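Local atomic coordinates of L-lysine 6-oxidase (Marinomonas mediterranea, PDB entry 3WEU), a protein that oxidises the epsilon-amino group of L-lysine with a cysteine tryptophylquinone cofactor, releasing ammonium and the hydrogen peroxide that makes it antibacterial. Residues I221-V226 / T241-V246; Q310-V315 / Q584-V589. All coordinates share one frame; numbering follows the deposited sequence.

Contact 1: residues I221-V226 / T241-V246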
ATOM      1  N   ILE A 221     -12.084   5.927  23.642  1.00 17.97           N
ATOM      2  CA  ILE A 221     -11.557   5.797  24.998  1.00 16.84           C
ATOM      3  C   ILE A 221     -11.532   7.171  25.608  1.00 19.00           C
ATOM      4  O   ILE A 221     -11.397   8.137  24.878  1.00 18.93           O
ATOM      5  CB  ILE A 221     -10.120   5.178  24.957  1.00 17.85           C
ATOM      6  CG1 ILE A 221     -10.146   3.720  24.491  1.00 18.50           C
ATOM      7  CG2 ILE A 221      -9.380   5.334  26.288  1.00 18.15           C
ATOM      8  CD1 ILE A 221     -10.704   2.758  25.578  1.00 19.40           C
ATOM      9  N   SER A 222     -11.660   7.253  26.937  1.00 17.73           N
ATOM     10  CA  SER A 222     -11.511   8.507  27.648  1.00 20.40           C
ATOM     11  C   SER A 222     -11.240   8.237  29.103  1.00 19.32           C
ATOM     12  O   SER A 222     -11.369   7.094  29.608  1.00 19.06           O
ATOM     13  CB  SER A 222     -12.789   9.355  27.554  1.00 20.68           C
ATOM     14  OG  SER A 222     -13.832   8.768  28.298  1.00 19.95           O
ATOM     15  N   ASP A 223     -10.861   9.278  29.802  1.00 16.23           N
ATOM     16  CA  ASP A 223     -10.825   9.257  31.264  1.00 16.87           C
ATOM     17  C   ASP A 223     -10.996  10.689  31.797  1.00 17.43           C
ATOM     18  O   ASP A 223     -10.858  11.643  31.014  1.00 18.51           O
ATOM     19  CB  ASP A 223      -9.468   8.693  31.767  1.00 15.13           C
ATOM     20  CG  ASP A 223      -8.310   9.637  31.553  1.00 15.89           C
ATOM     21  OD1 ASP A 223      -7.762   9.628  30.443  1.00 16.15           O
ATOM     22  OD2 ASP A 223      -7.912  10.356  32.539  1.00 17.16           O
ATOM     23  N   GLY A 224     -11.313  10.812  33.080  1.00 17.19           N
ATOM     24  CA  GLY A 224     -11.462  12.118  33.696  1.00 18.80           C
ATOM     25  C   GLY A 224     -12.076  12.173  35.047  1.00 18.62           C
ATOM     26  O   GLY A 224     -12.216  11.179  35.738  1.00 18.85           O
ATOM     27  N   SER A 225     -12.426  13.399  35.464  1.00 17.73           N
ATOM     28  CA  SER A 225     -12.746  13.666  36.808  1.00 15.92           C
ATOM     29  C   SER A 225     -14.193  13.407  37.110  1.00 17.25           C
ATOM     30  O   SER A 225     -15.086  13.594  36.237  1.00 18.25           O
ATOM     31  CB  SER A 225     -12.480  15.157  37.117  1.00 18.25           C
ATOM     32  OG  SER A 225     -13.197  15.991  36.209  1.00 19.82           O
ATOM     33  N   VAL A 226     -14.419  13.046  38.365  1.00 16.25           N
ATOM     34  CA  VAL A 226     -15.747  12.843  38.905  1.00 18.11           C
ATOM     35  C   VAL A 226     -15.854  13.812  40.058  1.00 18.79           C
ATOM     36  O   VAL A 226     -15.044  13.753  40.949  1.00 18.98           O
ATOM     37  CB  VAL A 226     -16.029  11.409  39.392  1.00 17.65           C
ATOM     38  CG1 VAL A 226     -17.410  11.265  40.046  1.00 19.17           C
ATOM     39  CG2 VAL A 226     -15.950  10.471  38.200  1.00 19.88           C
ATOM     40  N   THR A 241     -14.499  14.045  45.362  1.00 18.97           N
ATOM     41  CA  THR A 241     -14.072  13.811  43.975  1.00 19.73           C
ATOM     42  C   THR A 241     -13.474  12.387  43.817  1.00 18.67           C
ATOM     43  O   THR A 241     -13.076  11.745  44.834  1.00 19.83           O
ATOM     44  CB  THR A 241     -13.006  14.793  43.511  1.00 21.05           C
ATOM     45  OG1 THR A 241     -11.959  14.745  44.465  1.00 22.09           O
ATOM     46  CG2 THR A 241     -13.560  16.222  43.377  1.00 22.73           C
ATOM     47  N   ALA A 242     -13.396  11.962  42.553  1.00 16.76           N
ATOM     48  CA  ALA A 242     -12.822  10.700  42.146  1.00 17.40           C
ATOM     49  C   ALA A 242     -12.417  10.863  40.718  1.00 17.33           C
ATOM     50  O   ALA A 242     -12.420  11.995  40.182  1.00 18.32           O
ATOM     51  CB  ALA A 242     -13.873   9.567  42.314  1.00 18.38           C
ATOM     52  N   TRP A 243     -12.006   9.761  40.098  1.00 16.29           N
ATOM     53  CA  TRP A 243     -11.611   9.719  38.724  1.00 15.08           C
ATOM     54  C   TRP A 243     -12.353   8.590  38.049  1.00 15.32           C
ATOM     55  O   TRP A 243     -12.920   7.688  38.713  1.00 17.59           O
ATOM     56  CB  TRP A 243     -10.091   9.547  38.596  1.00 17.83           C
ATOM     57  CG  TRP A 243      -9.533  10.159  37.383  1.00 16.22           C
ATOM     58  CD1 TRP A 243      -9.238   9.540  36.234  1.00 18.97           C
ATOM     59  CD2 TRP A 243      -9.216  11.547  37.176  1.00 18.85           C
ATOM     60  NE1 TRP A 243      -8.788  10.427  35.299  1.00 17.97           N
ATOM     61  CE2 TRP A 243      -8.736  11.672  35.871  1.00 18.98           C
ATOM     62  CE3 TRP A 243      -9.273  12.677  37.971  1.00 17.86           C
ATOM     63  CZ2 TRP A 243      -8.292  12.895  35.338  1.00 17.69           C
ATOM     64  CZ3 TRP A 243      -8.880  13.909  37.430  1.00 19.00           C
ATOM     65  CH2 TRP A 243      -8.381  13.999  36.151  1.00 19.75           C
ATOM     66  N   MET A 244     -12.336   8.627  36.733  1.00 16.58           N
ATOM     67  CA  MET A 244     -13.014   7.662  35.924  1.00 17.84           C
ATOM     68  C   MET A 244     -12.159   7.293  34.714  1.00 18.17           C
ATOM     69  O   MET A 244     -11.659   8.179  34.011  1.00 15.55           O
ATOM     70  CB  MET A 244     -14.363   8.254  35.462  1.00 17.01           C
ATOM     71  CG  MET A 244     -15.122   7.378  34.505  1.00 17.33           C
ATOM     72  SD  MET A 244     -15.801   6.008  35.406  1.00 18.76           S
ATOM     73  CE  MET A 244     -16.117   4.927  34.077  1.00 19.17           C
ATOM     74  N   VAL A 245     -12.082   5.999  34.404  1.00 15.64           N
ATOM     75  CA  VAL A 245     -11.346   5.552  33.243  1.00 15.41           C
ATOM     76  C   VAL A 245     -12.190   4.614  32.407  1.00 15.52           C
ATOM     77  O   VAL A 245     -12.837   3.722  32.926  1.00 16.54           O
ATOM     78  CB  VAL A 245     -10.071   4.826  33.704  1.00 16.09           C
ATOM     79  CG1 VAL A 245      -9.275   4.338  32.504  1.00 15.19           C
ATOM     80  CG2 VAL A 245      -9.240   5.789  34.546  1.00 17.06           C
ATOM     81  N   VAL A 246     -12.131   4.779  31.105  1.00 15.51           N
ATOM     82  CA  VAL A 246     -12.794   3.894  30.169  1.00 17.15           C
ATOM     83  C   VAL A 246     -11.720   2.993  29.471  1.00 17.65           C
ATOM     84  O   VAL A 246     -10.680   3.497  29.002  1.00 18.23           O
ATOM     85  CB  VAL A 246     -13.582   4.622  29.111  1.00 16.81           C
ATOM     86  CG1 VAL A 246     -14.290   3.602  28.224  1.00 16.82           C
ATOM     87  CG2 VAL A 246     -14.599   5.524  29.743  1.00 19.03           C
TER

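Contact 2: residues Q310-V315 / Q584-V589. With EDO (1,2-ethanediol), chain J.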
ATOM      1  N   GLN A 310      -3.348 -20.456  32.444  1.00 13.00           N
ATOM      2  CA  GLN A 310      -3.457 -21.591  31.503  1.00 12.49           C
ATOM      3  C   GLN A 310      -4.682 -21.578  30.581  1.00 11.96           C
ATOM      4  O   GLN A 310      -4.664 -22.272  29.543  1.00 12.72           O
ATOM      5  CB  GLN A 310      -3.433 -22.897  32.322  1.00 13.32           C
ATOM      6  CG  GLN A 310      -4.666 -23.046  33.240  1.00 14.23           C
ATOM      7  CD  GLN A 310      -4.635 -24.364  33.999  1.00 16.90           C
ATOM      8  OE1 GLN A 310      -4.857 -25.428  33.427  1.00 17.06           O
ATOM      9  NE2 GLN A 310      -4.426 -24.299  35.307  1.00 16.43           N
ATOM     10  N   TRP A 311      -5.738 -20.839  30.954  1.00 11.74           N
ATOM     11  CA  TRP A 311      -6.946 -20.825  30.136  1.00 12.02           C
ATOM     12  C   TRP A 311      -6.830 -19.893  28.925  1.00 12.59           C
ATOM     13  O   TRP A 311      -7.698 -19.904  28.072  1.00 12.83           O
ATOM     14  CB  TRP A 311      -8.133 -20.409  30.946  1.00 11.77           C
ATOM     15  CG  TRP A 311      -8.398 -21.377  32.099  1.00 11.67           C
ATOM     16  CD1 TRP A 311      -8.216 -21.128  33.435  1.00 12.08           C
ATOM     17  CD2 TRP A 311      -8.933 -22.683  31.994  1.00 11.41           C
ATOM     18  NE1 TRP A 311      -8.564 -22.255  34.154  1.00 12.38           N
ATOM     19  CE2 TRP A 311      -9.033 -23.215  33.306  1.00 12.90           C
ATOM     20  CE3 TRP A 311      -9.362 -23.472  30.923  1.00 12.16           C
ATOM     21  CZ2 TRP A 311      -9.575 -24.495  33.569  1.00 12.06           C
ATOM     22  CZ3 TRP A 311      -9.866 -24.733  31.190  1.00 11.95           C
ATOM     23  CH2 TRP A 311      -9.978 -25.222  32.524  1.00 11.66           C
ATOM     24  N   VAL A 312      -5.767 -19.100  28.903  1.00 13.17           N
ATOM     25  CA  VAL A 312      -5.580 -18.067  27.915  1.00 11.84           C
ATOM     26  C   VAL A 312      -4.182 -18.021  27.334  1.00 12.22           C
ATOM     27  O   VAL A 312      -3.928 -17.184  26.467  1.00 10.98           O
ATOM     28  CB  VAL A 312      -6.010 -16.692  28.460  1.00 12.63           C
ATOM     29  CG1 VAL A 312      -7.512 -16.571  28.636  1.00 12.57           C
ATOM     30  CG2 VAL A 312      -5.346 -16.404  29.783  1.00 12.69           C
ATOM     31  N   SER A 313      -3.276 -18.890  27.807  1.00 11.55           N
ATOM     32  CA  SER A 313      -1.873 -18.885  27.378  1.00 11.87           C
ATOM     33  C   SER A 313      -1.280 -20.241  27.733  1.00 12.11           C
ATOM     34  O   SER A 313      -1.816 -20.948  28.626  1.00 13.25           O
ATOM     35  CB  SER A 313      -1.124 -17.749  28.083  1.00 11.78           C
ATOM     36  OG  SER A 313      -1.157 -17.912  29.477  1.00 11.79           O
ATOM     37  N   ASN A 314      -0.111 -20.544  27.171  1.00 11.47           N
ATOM     38  CA  ASN A 314       0.648 -21.730  27.516  1.00 11.79           C
ATOM     39  C   ASN A 314       1.852 -21.335  28.347  1.00 13.64           C
ATOM     40  O   ASN A 314       2.888 -20.974  27.817  1.00 13.67           O
ATOM     41  CB  ASN A 314       1.040 -22.505  26.271  1.00 12.10           C
ATOM     42  CG  ASN A 314      -0.153 -23.144  25.627  1.00 11.93           C
ATOM     43  OD1 ASN A 314      -0.962 -23.760  26.292  1.00 12.26           O
ATOM     44  ND2 ASN A 314      -0.294 -22.966  24.325  1.00 11.45           N
ATOM     45  N   VAL A 315       1.652 -21.426  29.667  1.00 13.84           N
ATOM     46  CA  VAL A 315       2.648 -21.063  30.634  1.00 14.07           C
ATOM     47  C   VAL A 315       2.815 -22.190  31.644  1.00 14.56           C
ATOM     48  O   VAL A 315       2.844 -21.992  32.873  1.00 15.52           O
ATOM     49  CB  VAL A 315       2.237 -19.757  31.344  1.00 15.72           C
ATOM     50  CG1 VAL A 315       2.437 -18.599  30.383  1.00 14.06           C
ATOM     51  CG2 VAL A 315       0.790 -19.903  31.929  1.00 18.49           C
ATOM     52  N   GLN A 584      -6.032 -10.266  29.738  1.00 14.15           N
ATOM     53  CA  GLN A 584      -6.648  -9.110  29.102  1.00 14.54           C
ATOM     54  C   GLN A 584      -6.691  -9.172  27.592  1.00 14.38           C
ATOM     55  O   GLN A 584      -7.439  -8.437  26.962  1.00 16.59           O
ATOM     56  CB  GLN A 584      -5.959  -7.806  29.552  1.00 15.08           C
ATOM     57  CG  GLN A 584      -6.942  -6.815  30.090  1.00 16.06           C
ATOM     58  CD  GLN A 584      -7.353  -7.137  31.546  1.00 16.15           C
ATOM     59  OE1 GLN A 584      -7.206  -8.253  32.043  1.00 15.13           O
ATOM     60  NE2 GLN A 584      -7.952  -6.166  32.175  1.00 16.50           N
ATOM     61  N   SER A 585      -5.907 -10.060  27.017  1.00 13.40           N
ATOM     62  CA  SER A 585      -5.770 -10.178  25.581  1.00 12.77           C
ATOM     63  C   SER A 585      -5.365 -11.637  25.342  1.00 12.14           C
ATOM     64  O   SER A 585      -4.198 -11.970  25.243  1.00 12.50           O
ATOM     65  CB  SER A 585      -4.737  -9.221  25.036  1.00 13.33           C
ATOM     66  OG  SER A 585      -4.844  -9.249  23.642  1.00 14.52           O
ATOM     67  N   PRO A 586      -6.350 -12.539  25.419  1.00 11.61           N
ATOM     68  CA  PRO A 586      -6.073 -13.967  25.377  1.00 12.03           C
ATOM     69  C   PRO A 586      -5.432 -14.385  24.085  1.00 11.69           C
ATOM     70  O   PRO A 586      -5.563 -13.680  23.048  1.00 12.84           O
ATOM     71  CB  PRO A 586      -7.479 -14.604  25.484  1.00 12.04           C
ATOM     72  CG  PRO A 586      -8.266 -13.587  26.158  1.00 12.50           C
ATOM     73  CD  PRO A 586      -7.785 -12.269  25.619  1.00 12.15           C
ATOM     74  N   TRP A 587      -4.739 -15.498  24.116  1.00 12.27           N
ATOM     75  CA  TRP A 587      -4.037 -16.002  22.938  1.00 13.20           C
ATOM     76  C   TRP A 587      -4.316 -17.429  22.629  1.00 13.59           C
ATOM     77  O   TRP A 587      -4.633 -17.750  21.463  1.00 14.52           O
ATOM     78  CB  TRP A 587      -2.550 -15.722  23.073  1.00 12.93           C
ATOM     79  CG  TRP A 587      -1.782 -15.773  21.810  1.00 13.89           C
ATOM     80  CD1 TRP A 587      -0.693 -16.557  21.519  1.00 14.15           C
ATOM     81  CD2 TRP A 587      -2.005 -14.954  20.664  1.00 13.93           C
ATOM     82  NE1 TRP A 587      -0.261 -16.270  20.265  1.00 14.97           N
ATOM     83  CE2 TRP A 587      -1.042 -15.294  19.718  1.00 15.54           C
ATOM     84  CE3 TRP A 587      -2.944 -14.014  20.346  1.00 15.30           C
ATOM     85  CZ2 TRP A 587      -0.980 -14.697  18.475  1.00 15.95           C
ATOM     86  CZ3 TRP A 587      -2.901 -13.421  19.073  1.00 15.88           C
ATOM     87  CH2 TRP A 587      -1.927 -13.783  18.172  1.00 15.73           C
ATOM     88  N   ASP A 588      -4.162 -18.317  23.624  1.00 13.16           N
ATOM     89  CA  ASP A 588      -4.382 -19.743  23.430  1.00 12.65           C
ATOM     90  C   ASP A 588      -5.568 -20.127  24.298  1.00 12.13           C
ATOM     91  O   ASP A 588      -5.475 -20.074  25.515  1.00 12.89           O
ATOM     92  CB  ASP A 588      -3.148 -20.507  23.816  1.00 13.31           C
ATOM     93  CG  ASP A 588      -1.901 -19.917  23.196  1.00 14.65           C
ATOM     94  OD1 ASP A 588      -1.236 -19.071  23.818  1.00 14.86           O
ATOM     95  OD2 ASP A 588      -1.640 -20.250  22.035  1.00 12.88           O
ATOM     96  N   VAL A 589      -6.684 -20.436  23.646  1.00 12.73           N
ATOM     97  CA  VAL A 589      -7.983 -20.625  24.317  1.00 12.52           C
ATOM     98  C   VAL A 589      -8.691 -21.849  23.811  1.00 13.74           C
ATOM     99  O   VAL A 589      -8.373 -22.358  22.709  1.00 13.52           O
ATOM    100  CB  VAL A 589      -8.894 -19.401  24.136  1.00 12.05           C
ATOM    101  CG1 VAL A 589      -8.303 -18.178  24.786  1.00 12.33           C
ATOM    102  CG2 VAL A 589      -9.249 -19.156  22.689  1.00 12.34           C
TER
HETATM  103  C1  EDO J 808       0.374 -18.045  16.485  1.00 33.50           C
HETATM  104  O1  EDO J 808      -0.848 -17.632  17.091  1.00 41.44           O
HETATM  105  C2  EDO J 808       1.254 -18.550  17.633  1.00 26.63           C
HETATM  106  O2  EDO J 808       1.887 -17.440  18.307  1.00 19.94           O
HETATM  107  O   HOH W   1      -5.757 -22.574  26.970  1.00 14.09           O

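Contact 1: residues I221-V226 / T241-V246
The antiparallel beta hairpin of strands 223-232 and 237-247 brings Trp243 across the backbone of Gly224 and on to the carboxylate of Asp223. Within the hairpin, Gly224 and Met244 form a hydrogen-bonded pair: Gly224 N gives to Met244 O at 2.8 Å, and Met244 N returns a bond to Gly224 O at 2.7 Å. Val226 and Ala242 repeat the pattern, while Val246 N reaches Ser222 O just beyond the strand's start. The indole carries the side-chain contact. Its CG is roughly anti to the backbone N (chi1 -150°) and, with chi2 near -98°, the ring lies over the Gly224-Ser225 backbone; Gly224 O sits 3.2 Å above the Trp243 ring plane, toward the rim, and Ser225 N lies over the ring centre. Trp243 NE1 then donates, almost exactly in its ring plane, to the anti lone pair of Asp223 OD2 at 2.9 Å, with an N-H...O angle of 162°. Leu501 N also donates to OD2, and Thr502 OG1 is hydrogen-bonded to OD1, so both carboxylate oxygens are tied down. His471 meets the indole edge-to-face. This hairpin belongs to the large mixed sheet of the N-terminal region, where strand 80-91 runs beside 223-232 and strand 4-13 beside 237-247. On the face away from the indole, Val226 CG2 touches Met244 CB at 3.9 Å, and both side chains touch Phe63 of strand 58-66.

Contact 2: residues Q310-V315 / Q584-V589
Val312 O receives two backbone N-H groups where the loop following helix 295-308 meets the start of strand 588-590, which pairs antiparallel with strand 609-611. Just upstream lies Trp581, cross-linked to Cys516 as the cysteine tryptophylquinone, and Ser585 OG is hydrogen-bonded to Cys516 O. Trp587 N donates at 3.0 Å to Val312 O from near the carbonyl plane, tilted 15°, whereas Asp588 N bonds to the same oxygen at 3.1 Å from above that plane. A water adds a bridge, donating to Gln310 O and Asp588 O.

Apolar packing lies alongside. Val312 CG1, anti to its carbonyl carbon (chi1 -70°), rests on Pro586 CB at 3.7 Å and reaches Val589 CG1 at 4.2 Å; Ile632 touches all three residues.

Among the polar side chains, Asn314 and Asp588 cross at about a right angle without a hydrogen bond, ND2 standing 3.6 Å from Asp588 CG. Their firmer partners lie outside: Tyr579 OH bonds to Asp588 OD1 and to Asn314 N, and Gln609 NE2 to Asn314 OD1.

The Trp587 indole turns away from the loop toward a 1,2-ethanediol, probably from the crystallisation liquor. Trp587 NE1 donates in the ring plane to its O2 at 3.1 Å, and Tyr577 OH also binds the diol.

How the contacts relate
Contact 1 is the more buried of the two and pairs segments only 15 residues apart, the two arms of one hairpin; contact 2 is partly buried and brings together segments 269 residues apart. They hold different elements, lie on opposite sides of the chain's centre with their own centres about 29 Å apart, and do not touch. Regular strand pairing runs through contact 1, whereas in contact 2 a single carbonyl and a bridging water do most of the polar work. The tryptophan of contact 1 binds across the strands and so helps join them; that of contact 2 points away from the loop, its ring nitrogen meeting a probable crystallisation additive instead.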